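Local coordinates for D-alanine--D-alanine ligase (PDB 3TQT), which joins two D-alanine molecules at the expense of ATP, making the D-alanyl-D-alanine dipeptide needed for peptidoglycan and the bacterial cell wall, at residues A[16-21]-A[44-49]; A[147-150]-A[156-159]; A[29-34]-A[342-347]. One frame throughout, in Å; residues are numbered along the deposited sequence.

Contact 1 of 3, residues A[16-21]-A[44-49]; sequences TEHEIS and IDHVGR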
loop_
_atom_site.group_PDB
_atom_site.type_symbol
_atom_site.label_atom_id
_atom_site.label_comp_id
_atom_site.label_asym_id
_atom_site.label_seq_id
_atom_site.Cartn_x
_atom_site.Cartn_y
_atom_site.Cartn_z
ATOM N N THR A 16 -1.601 -17.379 7.134
ATOM C CA THR A 16 -2.385 -18.441 7.740
ATOM C C THR A 16 -3.495 -18.917 6.799
ATOM O O THR A 16 -4.128 -19.940 7.046
ATOM C CB THR A 16 -2.971 -18.005 9.096
ATOM O OG1 THR A 16 -3.634 -19.117 9.711
ATOM C CG2 THR A 16 -3.948 -16.858 8.907
ATOM N N GLU A 17 -3.729 -18.180 5.713
ATOM C CA GLU A 17 -4.716 -18.615 4.729
ATOM C C GLU A 17 -4.061 -19.370 3.568
ATOM O O GLU A 17 -4.658 -19.531 2.513
ATOM C CB GLU A 17 -5.546 -17.444 4.201
ATOM C CG GLU A 17 -6.637 -16.983 5.154
ATOM C CD GLU A 17 -6.145 -15.949 6.144
ATOM O OE1 GLU A 17 -5.553 -14.941 5.700
ATOM O OE2 GLU A 17 -6.351 -16.147 7.363
ATOM N N HIS A 18 -2.836 -19.830 3.797
ATOM C CA HIS A 18 -2.047 -20.562 2.807
ATOM C C HIS A 18 -2.856 -21.664 2.115
ATOM O O HIS A 18 -2.907 -21.731 0.888
ATOM C CB HIS A 18 -0.832 -21.165 3.512
ATOM C CG HIS A 18 0.169 -21.800 2.597
ATOM N ND1 HIS A 18 0.051 -23.102 2.150
ATOM C CD2 HIS A 18 1.338 -21.339 2.093
ATOM C CE1 HIS A 18 1.092 -23.404 1.402
ATOM N NE2 HIS A 18 1.892 -22.352 1.346
ATOM N N GLU A 19 -3.495 -22.526 2.895
ATOM C CA GLU A 19 -4.229 -23.645 2.300
ATOM C C GLU A 19 -5.475 -23.222 1.508
ATOM O O GLU A 19 -5.777 -23.793 0.466
ATOM C CB GLU A 19 -4.546 -24.715 3.348
ATOM C CG GLU A 19 -3.302 -25.431 3.889
ATOM C CD GLU A 19 -2.588 -26.281 2.832
ATOM O OE1 GLU A 19 -3.241 -26.673 1.831
ATOM O OE2 GLU A 19 -1.372 -26.555 3.001
ATOM N N ILE A 20 -6.197 -22.218 1.989
ATOM C CA ILE A 20 -7.315 -21.679 1.227
ATOM C C ILE A 20 -6.809 -21.064 -0.091
ATOM O O ILE A 20 -7.453 -21.173 -1.136
ATOM C CB ILE A 20 -8.067 -20.598 2.029
ATOM C CG1 ILE A 20 -8.438 -21.115 3.424
ATOM C CG2 ILE A 20 -9.308 -20.126 1.264
ATOM C CD1 ILE A 20 -9.032 -20.048 4.320
ATOM N N SER A 21 -5.650 -20.419 -0.034
ATOM C CA SER A 21 -5.042 -19.825 -1.218
ATOM C C SER A 21 -4.828 -20.872 -2.312
ATOM O O SER A 21 -5.134 -20.654 -3.503
ATOM C CB SER A 21 -3.711 -19.166 -0.841
ATOM O OG SER A 21 -2.972 -18.841 -1.995
ATOM N N ILE A 44 4.327 -20.137 -3.432
ATOM C CA ILE A 44 5.186 -19.570 -2.409
ATOM C C ILE A 44 5.003 -20.430 -1.183
ATOM O O ILE A 44 3.897 -20.521 -0.657
ATOM C CB ILE A 44 4.767 -18.132 -2.070
ATOM C CG1 ILE A 44 4.749 -17.278 -3.346
ATOM C CG2 ILE A 44 5.675 -17.548 -0.985
ATOM C CD1 ILE A 44 4.332 -15.840 -3.122
ATOM N N ASP A 45 6.069 -21.075 -0.727
ATOM C CA ASP A 45 5.925 -21.966 0.416
ATOM C C ASP A 45 5.920 -21.200 1.733
ATOM O O ASP A 45 5.896 -19.965 1.758
ATOM C CB ASP A 45 6.995 -23.067 0.411
ATOM C CG ASP A 45 8.393 -22.542 0.689
ATOM O OD1 ASP A 45 8.533 -21.386 1.147
ATOM O OD2 ASP A 45 9.357 -23.307 0.461
ATOM N N HIS A 46 5.936 -21.940 2.834
ATOM C CA HIS A 46 5.767 -21.333 4.146
ATOM C C HIS A 46 6.943 -20.481 4.610
ATOM O O HIS A 46 6.788 -19.628 5.490
ATOM C CB HIS A 46 5.419 -22.397 5.192
ATOM C CG HIS A 46 4.004 -22.878 5.102
ATOM N ND1 HIS A 46 2.926 -22.065 5.376
ATOM C CD2 HIS A 46 3.490 -24.080 4.752
ATOM C CE1 HIS A 46 1.808 -22.749 5.210
ATOM N NE2 HIS A 46 2.123 -23.975 4.829
ATOM N N VAL A 47 8.115 -20.700 4.028
ATOM C CA VAL A 47 9.264 -19.859 4.350
ATOM C C VAL A 47 9.512 -18.805 3.278
ATOM O O VAL A 47 10.518 -18.099 3.314
ATOM C CB VAL A 47 10.549 -20.680 4.586
ATOM C CG1 VAL A 47 10.344 -21.669 5.725
ATOM C CG2 VAL A 47 10.968 -21.396 3.318
ATOM N N GLY A 48 8.598 -18.702 2.319
ATOM C CA GLY A 48 8.668 -17.641 1.334
ATOM C C GLY A 48 9.491 -17.955 0.102
ATOM O O GLY A 48 9.873 -17.051 -0.636
ATOM N N ARG A 49 9.778 -19.230 -0.121
ATOM C CA ARG A 49 10.455 -19.643 -1.347
ATOM C C ARG A 49 9.457 -19.774 -2.493
ATOM O O ARG A 49 8.341 -20.252 -2.296
ATOM C CB ARG A 49 11.179 -20.971 -1.141
ATOM C CG ARG A 49 12.433 -20.846 -0.298
ATOM C CD ARG A 49 13.055 -22.209 -0.014
ATOM N NE ARG A 49 12.224 -22.983 0.899
ATOM C CZ ARG A 49 12.625 -24.077 1.531
ATOM N NH1 ARG A 49 13.857 -24.538 1.352
ATOM N NH2 ARG A 49 11.790 -24.707 2.346
HETATM O O HOH W 1 -0.401 -24.863 5.088
#

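Contact 2 of 3, residues A[147-150]-A[156-159]; sequences VLRA and VDWH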
loop_
_atom_site.group_PDB
_atom_site.type_symbol
_atom_site.label_atom_id
_atom_site.label_comp_id
_atom_site.label_asym_id
_atom_site.label_seq_id
_atom_site.Cartn_x
_atom_site.Cartn_y
_atom_site.Cartn_z
ATOM N N VAL A 147 -11.715 5.725 5.649
ATOM C CA VAL A 147 -11.865 6.263 4.310
ATOM C C VAL A 147 -13.337 6.225 3.898
ATOM O O VAL A 147 -13.860 7.199 3.351
ATOM C CB VAL A 147 -10.966 5.511 3.315
ATOM C CG1 VAL A 147 -11.307 5.899 1.894
ATOM C CG2 VAL A 147 -9.486 5.791 3.639
ATOM N N LEU A 148 -14.013 5.115 4.192
ATOM C CA LEU A 148 -15.425 4.985 3.841
ATOM C C LEU A 148 -16.263 6.029 4.549
ATOM O O LEU A 148 -17.070 6.725 3.927
ATOM C CB LEU A 148 -15.950 3.591 4.173
ATOM C CG LEU A 148 -15.321 2.487 3.313
ATOM C CD1 LEU A 148 -15.825 1.109 3.759
ATOM C CD2 LEU A 148 -15.617 2.747 1.845
ATOM N N ARG A 149 -16.073 6.145 5.855
ATOM C CA ARG A 149 -16.900 7.068 6.620
ATOM C C ARG A 149 -16.643 8.517 6.211
ATOM O O ARG A 149 -17.571 9.316 6.135
ATOM C CB ARG A 149 -16.674 6.891 8.115
ATOM C CG ARG A 149 -17.487 7.845 8.932
ATOM C CD ARG A 149 -16.737 8.225 10.182
ATOM N NE ARG A 149 -17.014 7.404 11.359
ATOM C CZ ARG A 149 -17.957 6.475 11.472
ATOM N NH1 ARG A 149 -18.763 6.197 10.468
ATOM N NH2 ARG A 149 -18.095 5.822 12.620
ATOM N N ALA A 150 -15.384 8.846 5.935
ATOM C CA ALA A 150 -15.037 10.187 5.478
ATOM C C ALA A 150 -15.785 10.517 4.202
ATOM O O ALA A 150 -16.139 11.666 3.963
ATOM C CB ALA A 150 -13.539 10.303 5.257
ATOM N N VAL A 156 -20.075 -0.022 10.087
ATOM C CA VAL A 156 -20.131 -0.458 11.473
ATOM C C VAL A 156 -19.091 0.347 12.239
ATOM O O VAL A 156 -17.940 0.441 11.814
ATOM C CB VAL A 156 -19.820 -1.956 11.590
ATOM C CG1 VAL A 156 -19.782 -2.379 13.062
ATOM C CG2 VAL A 156 -20.861 -2.771 10.815
ATOM N N ASP A 157 -19.494 0.942 13.355
ATOM C CA ASP A 157 -18.585 1.813 14.081
ATOM C C ASP A 157 -17.429 1.007 14.645
ATOM O O ASP A 157 -17.511 -0.216 14.763
ATOM C CB ASP A 157 -19.299 2.595 15.190
ATOM C CG ASP A 157 -18.478 3.797 15.675
ATOM O OD1 ASP A 157 -17.596 4.278 14.916
ATOM O OD2 ASP A 157 -18.704 4.266 16.814
ATOM N N TRP A 158 -16.344 1.697 14.971
ATOM C CA TRP A 158 -15.155 1.019 15.466
ATOM C C TRP A 158 -14.357 1.960 16.332
ATOM O O TRP A 158 -14.557 3.173 16.303
ATOM C CB TRP A 158 -14.283 0.538 14.304
ATOM C CG TRP A 158 -13.483 1.645 13.672
ATOM C CD1 TRP A 158 -12.142 1.881 13.819
ATOM C CD2 TRP A 158 -13.976 2.674 12.804
ATOM N NE1 TRP A 158 -11.772 2.980 13.082
ATOM C CE2 TRP A 158 -12.881 3.490 12.456
ATOM C CE3 TRP A 158 -15.244 2.983 12.289
ATOM C CZ2 TRP A 158 -13.010 4.602 11.616
ATOM C CZ3 TRP A 158 -15.372 4.079 11.456
ATOM C CH2 TRP A 158 -14.257 4.871 11.117
ATOM N N HIS A 159 -13.444 1.395 17.103
ATOM C CA HIS A 159 -12.496 2.201 17.848
ATOM C C HIS A 159 -11.139 1.544 17.800
ATOM O O HIS A 159 -10.975 0.424 18.258
ATOM C CB HIS A 159 -12.931 2.368 19.305
ATOM C CG HIS A 159 -12.028 3.270 20.079
ATOM N ND1 HIS A 159 -12.043 4.639 19.927
ATOM C CD2 HIS A 159 -11.044 3.001 20.971
ATOM C CE1 HIS A 159 -11.128 5.177 20.713
ATOM N NE2 HIS A 159 -10.508 4.207 21.358
#

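Contact 3 of 3, residues A[29-34]-A[342-347]; sequences VNTLDA and NLLDQL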
loop_
_atom_site.group_PDB
_atom_site.type_symbol
_atom_site.label_atom_id
_atom_site.label_comp_id
_atom_site.label_asym_id
_atom_site.label_seq_id
_atom_site.Cartn_x
_atom_site.Cartn_y
_atom_site.Cartn_z
ATOM N N VAL A 29 -7.262 -22.111 -11.692
ATOM C CA VAL A 29 -6.493 -22.842 -12.706
ATOM C C VAL A 29 -7.393 -23.807 -13.469
ATOM O O VAL A 29 -7.284 -23.959 -14.680
ATOM C CB VAL A 29 -5.300 -23.577 -12.089
ATOM C CG1 VAL A 29 -4.762 -24.640 -13.038
ATOM C CG2 VAL A 29 -4.209 -22.558 -11.736
ATOM N N ASN A 30 -8.309 -24.432 -12.749
ATOM C CA ASN A 30 -9.237 -25.376 -13.354
ATOM C C ASN A 30 -10.272 -24.685 -14.235
ATOM O O ASN A 30 -10.844 -25.290 -15.140
ATOM C CB ASN A 30 -9.948 -26.172 -12.256
ATOM C CG ASN A 30 -10.716 -27.351 -12.804
ATOM O OD1 ASN A 30 -10.222 -28.062 -13.675
ATOM N ND2 ASN A 30 -11.933 -27.560 -12.308
ATOM N N THR A 31 -10.500 -23.406 -13.969
ATOM C CA THR A 31 -11.600 -22.685 -14.594
ATOM C C THR A 31 -11.149 -21.719 -15.692
ATOM O O THR A 31 -11.941 -21.362 -16.567
ATOM C CB THR A 31 -12.438 -21.952 -13.518
ATOM O OG1 THR A 31 -12.938 -22.924 -12.581
ATOM C CG2 THR A 31 -13.605 -21.234 -14.139
ATOM N N LEU A 32 -9.885 -21.299 -15.656
ATOM C CA LEU A 32 -9.332 -20.465 -16.732
ATOM C C LEU A 32 -9.491 -21.113 -18.113
ATOM O O LEU A 32 -9.146 -22.275 -18.315
ATOM C CB LEU A 32 -7.855 -20.143 -16.485
ATOM C CG LEU A 32 -7.577 -19.075 -15.426
ATOM C CD1 LEU A 32 -6.110 -19.081 -15.033
ATOM C CD2 LEU A 32 -7.986 -17.711 -15.945
ATOM N N ASP A 33 -9.995 -20.329 -19.059
ATOM C CA ASP A 33 -10.302 -20.824 -20.396
ATOM C C ASP A 33 -9.021 -21.341 -21.053
ATOM O O ASP A 33 -8.157 -20.570 -21.426
ATOM C CB ASP A 33 -10.924 -19.688 -21.208
ATOM C CG ASP A 33 -11.402 -20.127 -22.574
ATOM O OD1 ASP A 33 -10.924 -21.161 -23.071
ATOM O OD2 ASP A 33 -12.262 -19.423 -23.141
ATOM N N ALA A 34 -8.892 -22.655 -21.169
ATOM C CA ALA A 34 -7.684 -23.262 -21.725
ATOM C C ALA A 34 -7.389 -22.806 -23.162
ATOM O O ALA A 34 -6.251 -22.888 -23.622
ATOM C CB ALA A 34 -7.785 -24.774 -21.662
ATOM N N ASN A 342 -15.857 -16.671 -17.439
ATOM C CA ASN A 342 -16.054 -15.321 -17.951
ATOM C C ASN A 342 -15.601 -14.288 -16.932
ATOM O O ASN A 342 -15.035 -13.261 -17.288
ATOM C CB ASN A 342 -17.525 -15.074 -18.252
ATOM C CG ASN A 342 -18.099 -16.075 -19.246
ATOM O OD1 ASN A 342 -18.158 -15.810 -20.437
ATOM N ND2 ASN A 342 -18.528 -17.219 -18.750
ATOM N N LEU A 343 -15.900 -14.554 -15.667
ATOM C CA LEU A 343 -15.449 -13.687 -14.588
ATOM C C LEU A 343 -13.927 -13.576 -14.653
ATOM O O LEU A 343 -13.371 -12.482 -14.605
ATOM C CB LEU A 343 -15.889 -14.255 -13.230
ATOM C CG LEU A 343 -15.270 -13.626 -11.981
ATOM C CD1 LEU A 343 -15.552 -12.107 -11.905
ATOM C CD2 LEU A 343 -15.779 -14.334 -10.721
ATOM N N LEU A 344 -13.251 -14.717 -14.773
ATOM C CA LEU A 344 -11.789 -14.711 -14.808
ATOM C C LEU A 344 -11.276 -13.954 -16.030
ATOM O O LEU A 344 -10.297 -13.214 -15.934
ATOM C CB LEU A 344 -11.231 -16.134 -14.793
ATOM C CG LEU A 344 -11.599 -16.961 -13.560
ATOM C CD1 LEU A 344 -11.034 -18.385 -13.680
ATOM C CD2 LEU A 344 -11.106 -16.267 -12.297
ATOM N N ASP A 345 -11.921 -14.143 -17.182
ATOM C CA ASP A 345 -11.510 -13.396 -18.378
ATOM C C ASP A 345 -11.614 -11.898 -18.124
ATOM O O ASP A 345 -10.730 -11.118 -18.503
ATOM C CB ASP A 345 -12.373 -13.744 -19.601
ATOM C CG ASP A 345 -12.196 -15.179 -20.068
ATOM O OD1 ASP A 345 -11.072 -15.714 -19.970
ATOM O OD2 ASP A 345 -13.194 -15.767 -20.546
ATOM N N GLN A 346 -12.715 -11.489 -17.508
ATOM C CA GLN A 346 -12.915 -10.074 -17.217
ATOM C C GLN A 346 -11.861 -9.538 -16.249
ATOM O O GLN A 346 -11.316 -8.447 -16.447
ATOM C CB GLN A 346 -14.346 -9.836 -16.719
ATOM C CG GLN A 346 -15.344 -10.075 -17.868
ATOM C CD GLN A 346 -16.752 -9.609 -17.571
ATOM O OE1 GLN A 346 -16.973 -8.757 -16.710
ATOM N NE2 GLN A 346 -17.720 -10.161 -18.302
ATOM N N LEU A 347 -11.538 -10.319 -15.224
ATOM C CA LEU A 347 -10.507 -9.889 -14.282
ATOM C C LEU A 347 -9.158 -9.723 -14.984
ATOM O O LEU A 347 -8.433 -8.764 -14.731
ATOM C CB LEU A 347 -10.400 -10.866 -13.114
ATOM C CG LEU A 347 -11.594 -10.808 -12.156
ATOM C CD1 LEU A 347 -11.611 -12.045 -11.275
ATOM C CD2 LEU A 347 -11.523 -9.532 -11.326
HETATM O O HOH W 2 -11.389 -17.904 -18.306
HETATM O O HOH W 3 -13.924 -18.155 -21.496
#

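Contact 1 of 3, residues A[16-21]-A[44-49]
The imidazole rings of H18 and H46 lie face to face, with centroids 3.8 Å apart and planes inclined by 28°. With the rings tilted, H46 CE1 comes closest, 3.2 Å from H18 CG, toward the rim of the buried ring. This is the tight part of the contact. H18 stands in the first turn of helix 18-31, and with CG anti to the backbone N (chi1 -173°) its ring extends across to the loop, where H18 NE2 gives a weak, bent hydrogen bond to I44 O at 3.4 Å. A histidine suits this place because it offers both a flat face and a polar edge; F43 also meets its ring. The outer side is looser and wet: H46 and E19 are exposed, and a water in the plane of the H46 ring, 2.7 Å from H46 NE2, donates to E19 OE2. Within the loop, D45 OD1 accepts from V47 N and R49 N on opposite faces of the carboxylate, and D45 OD2 makes a salt bridge to R49 NE at 2.9 Å. The contact thus packs the start of helix 18-31 against the Asx and type I turn that links strands 37-44 and 50-53 in the Rossmann-like N-terminal domain.

Contact 2 of 3, residues A[147-150]-A[156-159]
One face of the R149 guanidinium lies over W158, whose CZ3 sits 3.3 Å from the guanidinium plane and toward its rim, while the D157 carboxylate stands at the edge. The guanidinium and indole planes are 39° apart, so the guanidinium meets the indole obliquely, at CZ3 and CH2 of the six-membered ring. At the edge, R149 NH2 forms a salt bridge to D157 OD1 at 2.8 Å, with the two flat groups turned 42° against each other. Arginine fits because its long chain, bent at chi2 and chi3, can bring a flat cation to both an indole and an acid from an exposed helix position. D157 OD1 also takes a weak hydrogen bond from W158 N at 2.9 Å, and D157 OD2 accepts from W178 NE1, outside the contact. W158 CG lies between the backbone N and the carbonyl carbon (chi1 77°), and the indole packs on D142, K145 and T146 of helix 141-150. The contact thus ties the last turn of that helix to the extended chain leading into strand 159-161. L148 and V156 pack on strand 312-318, and V147 and A150 meet L143 and T146 of the second subunit.

Contact 3 of 3, residues A[29-34]-A[342-347]
D345 OD1 takes two hydrogen bonds, one from a water 2.8 Å away and one shared with the hydroxyl of Y37. The same water accepts from D33 N at 2.9 Å, so it links the backbone just beyond helix 18-31 to the D345 side chain on helix 340-370. A second water donates to both carboxylates, 2.7 Å from D33 OD2 and 2.7 Å from D345 OD2. D33 OD2 and D345 OD2 lie 4.6 Å apart, and the shared donor probably eases the repulsion between like charges. D33 OD1 also accepts from A35 N. Aspartate is apt on both sides, since its short chain leaves room for a water between the segments.

Beside this polar patch lies a dry one. With CG anti to the carbonyl carbon (chi1 -61°) and the chain extended at chi2, L344 carries CD1 to the end of helix 18-31. L344 CD1 meets T31 CB at 3.8 Å and L32 N at 3.7 Å. The leucines cross at about a right angle, L32 CD2 lying 3.8 Å from L344 CB at the base of that side chain. T31 contributes its carbon side while OG1 bonds to N27 O in its own helix. L32 also packs on Y37 and I39 of strand 37-44, and F323 lies against L344. The arrangement is an interdomain contact: the helix end of the N-terminal domain against the C-terminal helix of the ATP-grasp ligase.

In the fold
Contacts 1 and 3 use the two ends of helix 18-31: its first turn meets the loop after strand 37-44, and its last reaches helix 340-370. Their centres are 22 Å apart, with nearest atoms about 9 Å apart. Contact 2 belongs to the ATP-grasp part, across the chain's centre from both, its centre 31 Å from that of contact 1 and 34 Å from that of contact 3. The D157 side chain lies about 3 Å from that of W178, which falls in the span 176-231 predicted to bind ATP, and the W158 side chain about 11 Å from that of E316, a predicted magnesium ligand. Contact 3 lies away from these sites.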